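Local coordinates for peptidase S9 prolyl oligopeptidase catalytic domain-containing protein (Pyrococcus horikoshii, PDB 4HXF) that probably works as a serine peptidase of the prolyl oligopeptidase family, an acylaminoacyl peptidase that assembles into a self-compartmentalizing hexamer, at residues Lys300-Met304 with Leu315-Ala319. Residues are numbered along the deposited sequence; the frame is centred on the assembly and turned at random.
Sequences KHWIM and LKETA
K316 swings CG away from its own amide nitrogen (chi1 177°), while H301 tucks CG between N and the carbonyl carbon (chi1 61°); this brings the two side chains together at about a right angle, beside the face that carries I303 and K316. At their base CG of K316 lies 3.6 Å from CB of H301, and further out CD of K316 is 3.7 Å from ND1 of H301. I303, a buried branched apolar chain, sets CD1 over one face of the H301 ring, toward its rim, and 3.7 Å from CB of K316. Lysine suits its place by joining apolar methylenes to a charged end: NZ salt-bridges E332 and donates to a water in the plane of the ring. Histidine offers a flat ring with two nitrogens, ND1 bonded to that water and NE2 to the carbonyl O of A297. Cutting K316 back to an alanine would probably leave E332 without its positive partner and the water on ND1 without one of its ligands.

The backbones are joined by W302 N to E317 O (2.8 Å) and E317 N to W302 O (2.9 Å), both nearly straight, and by a more bent bond from M304 N to L315 O. On the face bearing W302 and E317, CB of E317 is met at 4.0 Å by CG of M304, and the glutamate's carboxylate reaches F396 N through OE1. This is the antiparallel hairpin of strands 302-308 and 312-317, the first two strands of a four-stranded beta-propeller blade.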
loop_
_atom_site.group_PDB
_atom_site.type_symbol
_atom_site.label_atom_id
_atom_site.label_comp_id
_atom_site.label_asym_id
_atom_site.label_seq_id
_atom_site.Cartn_x
_atom_site.Cartn_y
_atom_site.Cartn_z
ATOM N N LYS A 300 29.859 44.340 15.731
ATOM C CA LYS A 300 29.220 43.451 16.725
ATOM C C LYS A 300 28.338 42.454 16.001
ATOM O O LYS A 300 27.085 42.556 15.980
ATOM C CB LYS A 300 28.415 44.300 17.726
ATOM C CG LYS A 300 29.288 45.193 18.584
ATOM C CD LYS A 300 28.369 45.878 19.617
ATOM C CE LYS A 300 29.058 46.286 20.941
ATOM N NZ LYS A 300 28.128 46.088 22.181
ATOM N N HIS A 301 28.973 41.448 15.374
ATOM C CA HIS A 301 28.254 40.525 14.483
ATOM C C HIS A 301 29.067 39.277 14.270
ATOM O O HIS A 301 30.244 39.225 14.652
ATOM C CB HIS A 301 27.925 41.187 13.141
ATOM C CG HIS A 301 29.120 41.631 12.329
ATOM N ND1 HIS A 301 29.113 42.806 11.613
ATOM C CD2 HIS A 301 30.321 40.996 12.019
ATOM C CE1 HIS A 301 30.284 42.896 10.952
ATOM N NE2 HIS A 301 31.027 41.776 11.214
ATOM N N TRP A 302 28.436 38.287 13.682
ATOM C CA TRP A 302 29.128 37.055 13.163
ATOM C C TRP A 302 28.884 36.911 11.711
ATOM O O TRP A 302 27.718 36.794 11.285
ATOM C CB TRP A 302 28.631 35.804 13.843
ATOM C CG TRP A 302 29.282 35.451 15.152
ATOM C CD1 TRP A 302 29.557 36.322 16.161
ATOM C CD2 TRP A 302 29.694 34.130 15.670
ATOM N NE1 TRP A 302 30.096 35.682 17.250
ATOM C CE2 TRP A 302 30.193 34.354 16.999
ATOM C CE3 TRP A 302 29.702 32.856 15.150
ATOM C CZ2 TRP A 302 30.675 33.341 17.797
ATOM C CZ3 TRP A 302 30.200 31.818 15.974
ATOM C CH2 TRP A 302 30.706 32.076 17.238
ATOM N N ILE A 303 29.948 36.964 10.936
ATOM C CA ILE A 303 29.943 36.637 9.476
ATOM C C ILE A 303 29.930 35.122 9.316
ATOM O O ILE A 303 30.985 34.476 9.570
ATOM C CB ILE A 303 31.055 37.324 8.674
ATOM C CG1 ILE A 303 31.069 38.840 8.877
ATOM C CG2 ILE A 303 30.952 36.927 7.157
ATOM C CD1 ILE A 303 29.756 39.612 8.586
ATOM N N MET A 304 28.757 34.543 9.009
ATOM C CA MET A 304 28.527 33.173 9.021
ATOM C C MET A 304 28.936 32.429 7.765
ATOM O O MET A 304 29.136 31.211 7.800
ATOM C CB MET A 304 27.039 32.955 9.259
ATOM C CG MET A 304 26.602 33.424 10.599
ATOM S SD MET A 304 27.455 32.591 11.950
ATOM C CE MET A 304 27.001 30.891 11.851
ATOM N N LEU A 315 26.888 36.481 4.616
ATOM C CA LEU A 315 25.757 36.384 5.570
ATOM C C LEU A 315 26.239 36.932 6.919
ATOM O O LEU A 315 27.274 36.476 7.423
ATOM C CB LEU A 315 25.396 34.912 5.767
ATOM C CG LEU A 315 24.654 34.132 4.706
ATOM C CD1 LEU A 315 24.447 32.668 4.983
ATOM C CD2 LEU A 315 23.260 34.806 4.422
ATOM N N LYS A 316 25.486 37.880 7.499
ATOM C CA LYS A 316 25.832 38.515 8.766
ATOM C C LYS A 316 24.671 38.215 9.749
ATOM O O LYS A 316 23.482 38.468 9.408
ATOM C CB LYS A 316 26.025 39.982 8.596
ATOM C CG LYS A 316 26.322 40.698 9.977
ATOM C CD LYS A 316 25.833 42.114 10.067
ATOM C CE LYS A 316 26.401 43.033 9.007
ATOM N NZ LYS A 316 26.011 44.469 9.236
ATOM N N GLU A 317 25.007 37.610 10.889
ATOM C CA GLU A 317 24.098 37.438 11.993
ATOM C C GLU A 317 24.512 38.409 13.110
ATOM O O GLU A 317 25.677 38.736 13.222
ATOM C CB GLU A 317 24.198 35.993 12.423
ATOM C CG GLU A 317 23.415 35.543 13.570
ATOM C CD GLU A 317 23.304 34.061 13.604
ATOM O OE1 GLU A 317 23.460 33.530 14.682
ATOM O OE2 GLU A 317 23.046 33.386 12.572
ATOM N N THR A 318 23.578 38.786 13.989
ATOM C CA THR A 318 23.831 39.639 15.134
ATOM C C THR A 318 23.159 39.014 16.383
ATOM O O THR A 318 22.539 37.962 16.277
ATOM C CB THR A 318 23.291 41.061 14.923
ATOM O OG1 THR A 318 21.843 40.958 14.914
ATOM C CG2 THR A 318 23.822 41.630 13.560
ATOM N N ALA A 319 23.385 39.600 17.580
ATOM C CA ALA A 319 22.788 39.099 18.817
ATOM C C ALA A 319 21.262 39.080 18.725
ATOM O O ALA A 319 20.664 38.230 19.377
ATOM C CB ALA A 319 23.173 39.930 20.020
HETATM O O HOH W 1 24.984 42.109 17.862
HETATM O O HOH W 2 27.538 44.988 11.524
#